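Local coordinates for protein putative transcriptional regulator, LysR family (Vibrio parahaemolyticus, PDB 3OXN) that probably acts as a DNA-binding transcriptional regulator of the LysR family, present here as its LysR substrate-binding domain, without the helix-turn-helix part, at residues A[109-112]-A[113-117]; A[59-62]-A[63-67]. All coordinates share one frame; numbering follows the deposited sequence.

Contact 1 of 2, residues A[109-112]-A[113-117]; sequences SLDD and YLSHP
Backbone hydrogen bonds do most of the joining where Tyr-113 and Leu-114 close a turn of helix over Ser-109 and Leu-110. Tyr-113 N donates a hydrogen bond to Ser-109 O at 2.8 Å, and Leu-114 N one to Leu-110 O at 2.9 Å. Beyond these two i to i+4 bonds the next one spans three residues, Ser-115 N to Asp-112 O at 3.1 Å. The only side-chain hydroxyl bond across the contact comes from Ser-115, whose OG donates to Asp-111 O from above the carbonyl plane.

This is the short helix 110-114, with Ser-109 in the N-cap position, and it leads through Ser-115 and His-116 toward strand 117-120 of one sheet of the LysR substrate-binding domain. At the exit, the His-116 ring lies with CD2 3.0 Å from Asp-112 O, which sits at the ring's edge in its plane.

Apolar contact is slight. Leu-110 CG lies 4.0 Å from Leu-114 CD2, the two side chains crossing obliquely. Tyr-113, with CG anti to the backbone N (chi1 -171°), carries its ring away from segment 109-112, and there OH is hydrogen-bonded to Thr-165 OG1 on strand 163-167 and the ring meets His-118 edge-to-face.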
loop_
_atom_site.group_PDB
_atom_site.type_symbol
_atom_site.label_atom_id
_atom_site.label_comp_id
_atom_site.label_asym_id
_atom_site.label_seq_id
_atom_site.Cartn_x
_atom_site.Cartn_y
_atom_site.Cartn_z
ATOM N N SER A 109 -22.199 -16.052 11.969
ATOM C CA SER A 109 -23.128 -15.252 12.738
ATOM C C SER A 109 -22.382 -14.167 13.482
ATOM O O SER A 109 -21.191 -14.286 13.736
ATOM C CB SER A 109 -23.878 -16.134 13.728
ATOM O OG SER A 109 -23.864 -15.562 15.024
ATOM N N LEU A 110 -23.086 -13.097 13.813
ATOM C CA LEU A 110 -22.535 -12.084 14.690
ATOM C C LEU A 110 -21.717 -12.742 15.796
ATOM O O LEU A 110 -20.517 -12.528 15.892
ATOM C CB LEU A 110 -23.645 -11.235 15.301
ATOM C CG LEU A 110 -23.148 -10.136 16.239
ATOM C CD1 LEU A 110 -22.543 -8.971 15.463
ATOM C CD2 LEU A 110 -24.291 -9.662 17.130
ATOM N N ASP A 111 -22.349 -13.558 16.625
ATOM C CA ASP A 111 -21.579 -14.166 17.688
ATOM C C ASP A 111 -20.269 -14.719 17.158
ATOM O O ASP A 111 -19.226 -14.441 17.720
ATOM C CB ASP A 111 -22.331 -15.270 18.429
ATOM C CG ASP A 111 -21.432 -15.997 19.433
ATOM O OD1 ASP A 111 -20.785 -15.310 20.266
ATOM O OD2 ASP A 111 -21.347 -17.247 19.381
ATOM N N ASP A 112 -20.306 -15.497 16.084
ATOM C CA ASP A 112 -19.068 -16.073 15.560
ATOM C C ASP A 112 -18.064 -14.972 15.258
ATOM O O ASP A 112 -16.883 -15.072 15.610
ATOM C CB ASP A 112 -19.328 -16.885 14.292
ATOM C CG ASP A 112 -20.451 -17.891 14.459
ATOM O OD1 ASP A 112 -21.629 -17.471 14.578
ATOM O OD2 ASP A 112 -20.143 -19.103 14.457
ATOM N N TYR A 113 -18.540 -13.922 14.599
ATOM C CA TYR A 113 -17.699 -12.778 14.281
ATOM C C TYR A 113 -16.995 -12.279 15.555
ATOM O O TYR A 113 -15.763 -12.167 15.604
ATOM C CB TYR A 113 -18.562 -11.680 13.648
ATOM C CG TYR A 113 -17.811 -10.501 13.073
ATOM C CD1 TYR A 113 -17.761 -9.296 13.747
ATOM C CD2 TYR A 113 -17.174 -10.593 11.842
ATOM C CE1 TYR A 113 -17.088 -8.222 13.224
ATOM C CE2 TYR A 113 -16.496 -9.532 11.308
ATOM C CZ TYR A 113 -16.450 -8.339 12.001
ATOM O OH TYR A 113 -15.756 -7.259 11.480
ATOM N N LEU A 114 -17.785 -12.019 16.592
ATOM C CA LEU A 114 -17.290 -11.463 17.853
ATOM C C LEU A 114 -16.406 -12.396 18.708
ATOM O O LEU A 114 -15.860 -11.958 19.721
ATOM C CB LEU A 114 -18.462 -10.940 18.693
ATOM C CG LEU A 114 -18.851 -9.471 18.493
ATOM C CD1 LEU A 114 -18.578 -8.994 17.088
ATOM C CD2 LEU A 114 -20.311 -9.259 18.851
ATOM N N SER A 115 -16.250 -13.656 18.304
ATOM C CA SER A 115 -15.454 -14.610 19.077
ATOM C C SER A 115 -14.078 -14.859 18.491
ATOM O O SER A 115 -13.345 -15.702 18.989
ATOM C CB SER A 115 -16.145 -15.977 19.155
ATOM O OG SER A 115 -17.524 -15.892 18.871
ATOM N N HIS A 116 -13.733 -14.173 17.413
ATOM C CA HIS A 116 -12.500 -14.496 16.699
ATOM C C HIS A 116 -11.580 -13.286 16.569
ATOM O O HIS A 116 -12.051 -12.139 16.604
ATOM C CB HIS A 116 -12.826 -15.058 15.307
ATOM C CG HIS A 116 -13.339 -16.465 15.319
ATOM N ND1 HIS A 116 -12.520 -17.556 15.116
ATOM C CD2 HIS A 116 -14.586 -16.957 15.491
ATOM C CE1 HIS A 116 -13.242 -18.663 15.171
ATOM N NE2 HIS A 116 -14.499 -18.327 15.399
ATOM N N PRO A 117 -10.266 -13.537 16.405
ATOM C CA PRO A 117 -9.285 -12.461 16.215
ATOM C C PRO A 117 -9.577 -11.772 14.893
ATOM O O PRO A 117 -9.859 -12.457 13.912
ATOM C CB PRO A 117 -7.951 -13.204 16.096
ATOM C CG PRO A 117 -8.251 -14.649 16.311
ATOM C CD PRO A 117 -9.692 -14.864 16.139
#

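Contact 2 of 2, residues A[59-62]-A[63-67]; sequences RLSD and QLTYE
Helix 60-65 of the LysR substrate-binding domain packs on a mixed sheet, and Arg-59, in the N-cap position, is tied here to Glu-67, eight residues on. NH1 and NH2 of Arg-59 both point at Glu-67 OE2 in a salt bridge; the modelled distances are very short and the place of OE2 is less sure. Guanidinium and carboxylate planes stand 68° apart. Asp-62 OD2 joins the network by a long 3.7 Å approach to Arg-59 NH2, while Arg-59 NH1 has a second partner in Gln-56.

Ser-61 O is gripped twice by one residue: Thr-65 N comes to it at 2.8 Å and Thr-65 OG1 at 2.6 Å, from opposite faces of the carbonyl plane. The hydroxyl gets there because OG1 sits beside its own backbone N (chi1 -54°). Tyr-66 N then bonds Asp-62 O at 2.7 Å, and the tyrosine ring turns its edge to Asp-62 OD1, 3.8 Å from CE2.

Gln-63 N bonds Arg-59 O at 2.7 Å, and its buried side-chain amide is held by Pro-54 O and Gln-56 N. Leu-60 and Leu-64 lie against strand 71-74, the amphipathic pattern of a helix covering a sheet in a periplasmic-binding-protein-like fold.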
loop_
_atom_site.group_PDB
_atom_site.type_symbol
_atom_site.label_atom_id
_atom_site.label_comp_id
_atom_site.label_asym_id
_atom_site.label_seq_id
_atom_site.Cartn_x
_atom_site.Cartn_y
_atom_site.Cartn_z
ATOM N N ARG A 59 -4.538 15.455 5.907
ATOM C CA ARG A 59 -3.836 16.426 5.083
ATOM C C ARG A 59 -4.370 16.409 3.662
ATOM O O ARG A 59 -3.695 16.853 2.741
ATOM C CB ARG A 59 -2.325 16.127 5.048
ATOM C CG ARG A 59 -1.706 15.854 6.401
ATOM C CD ARG A 59 -0.217 16.178 6.419
ATOM N NE ARG A 59 0.054 17.504 5.866
ATOM C CZ ARG A 59 0.762 17.730 4.761
ATOM N NH1 ARG A 59 1.304 16.719 4.082
ATOM N NH2 ARG A 59 0.947 18.974 4.343
ATOM N N LEU A 60 -5.577 15.878 3.490
ATOM C CA LEU A 60 -6.209 15.795 2.178
ATOM C C LEU A 60 -6.099 17.110 1.406
ATOM O O LEU A 60 -5.595 17.152 0.271
ATOM C CB LEU A 60 -7.681 15.411 2.332
ATOM C CG LEU A 60 -8.549 15.452 1.067
ATOM C CD1 LEU A 60 -8.087 14.412 0.069
ATOM C CD2 LEU A 60 -10.014 15.259 1.403
ATOM N N SER A 61 -6.591 18.178 2.026
ATOM C CA SER A 61 -6.627 19.478 1.381
ATOM C C SER A 61 -5.240 20.090 1.259
ATOM O O SER A 61 -4.960 20.819 0.308
ATOM C CB SER A 61 -7.546 20.424 2.136
ATOM O OG SER A 61 -7.592 21.681 1.497
ATOM N N ASP A 62 -4.369 19.798 2.216
ATOM C CA ASP A 62 -3.012 20.287 2.125
ATOM C C ASP A 62 -2.312 19.603 0.968
ATOM O O ASP A 62 -1.460 20.188 0.287
ATOM C CB ASP A 62 -2.249 20.036 3.427
ATOM C CG ASP A 62 -2.491 21.119 4.447
ATOM O OD1 ASP A 62 -3.278 22.046 4.137
ATOM O OD2 ASP A 62 -1.908 21.038 5.553
ATOM N N GLN A 63 -2.679 18.349 0.756
ATOM C CA GLN A 63 -2.050 17.550 -0.275
ATOM C C GLN A 63 -2.425 18.047 -1.684
ATOM O O GLN A 63 -1.553 18.199 -2.542
ATOM C CB GLN A 63 -2.371 16.066 -0.066
ATOM C CG GLN A 63 -1.145 15.175 -0.205
ATOM C CD GLN A 63 -1.340 13.793 0.375
ATOM O OE1 GLN A 63 -2.255 13.564 1.176
ATOM N NE2 GLN A 63 -0.464 12.858 -0.016
ATOM N N LEU A 64 -3.707 18.334 -1.914
ATOM C CA LEU A 64 -4.127 18.884 -3.196
ATOM C C LEU A 64 -3.694 20.341 -3.344
ATOM O O LEU A 64 -3.352 20.792 -4.440
ATOM C CB LEU A 64 -5.643 18.772 -3.377
ATOM C CG LEU A 64 -6.277 17.387 -3.409
ATOM C CD1 LEU A 64 -7.766 17.580 -3.260
ATOM C CD2 LEU A 64 -5.934 16.619 -4.670
ATOM N N THR A 65 -3.714 21.077 -2.240
ATOM C CA THR A 65 -3.371 22.499 -2.266
ATOM C C THR A 65 -1.864 22.805 -2.309
ATOM O O THR A 65 -1.412 23.613 -3.116
ATOM C CB THR A 65 -3.984 23.236 -1.075
ATOM O OG1 THR A 65 -5.392 22.995 -1.055
ATOM C CG2 THR A 65 -3.739 24.723 -1.188
ATOM N N TYR A 66 -1.076 22.165 -1.462
ATOM C CA TYR A 66 0.324 22.565 -1.367
ATOM C C TYR A 66 1.328 21.579 -1.949
ATOM O O TYR A 66 2.377 21.984 -2.419
ATOM C CB TYR A 66 0.689 22.896 0.083
ATOM C CG TYR A 66 -0.114 24.033 0.645
ATOM C CD1 TYR A 66 0.155 25.339 0.276
ATOM C CD2 TYR A 66 -1.152 23.802 1.532
ATOM C CE1 TYR A 66 -0.584 26.397 0.790
ATOM C CE2 TYR A 66 -1.898 24.850 2.045
ATOM C CZ TYR A 66 -1.605 26.141 1.673
ATOM O OH TYR A 66 -2.331 27.181 2.181
ATOM N N GLU A 67 1.009 20.295 -1.924
ATOM C CA GLU A 67 1.982 19.273 -2.289
ATOM C C GLU A 67 1.945 18.910 -3.776
ATOM O O GLU A 67 2.725 18.073 -4.215
ATOM C CB GLU A 67 1.741 18.000 -1.471
ATOM C CG GLU A 67 1.193 18.235 -0.063
ATOM C CD GLU A 67 2.176 17.872 1.043
ATOM O OE1 GLU A 67 3.235 17.268 0.755
ATOM O OE2 GLU A 67 1.874 18.188 2.211
#

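Along the chain contact 2 comes first and contact 1 follows, both inside the LysR substrate-binding domain. Their centres are 39 Å apart, with about 25 Å between nearest atoms, and they lie on opposite sides of the chain's centre. Each is associated with a different five-stranded mixed sheet. Helix 60-65 packs against the sheet that holds strands 71-74 and 194-199, whereas helix 110-114 feeds strand 117-120 of the other sheet and leans on its strand 163-167. The two contacts thus mark the two halves of a bilobal, periplasmic-binding-protein-like fold, the kind in which LysR regulators generally bind an effector between the lobes.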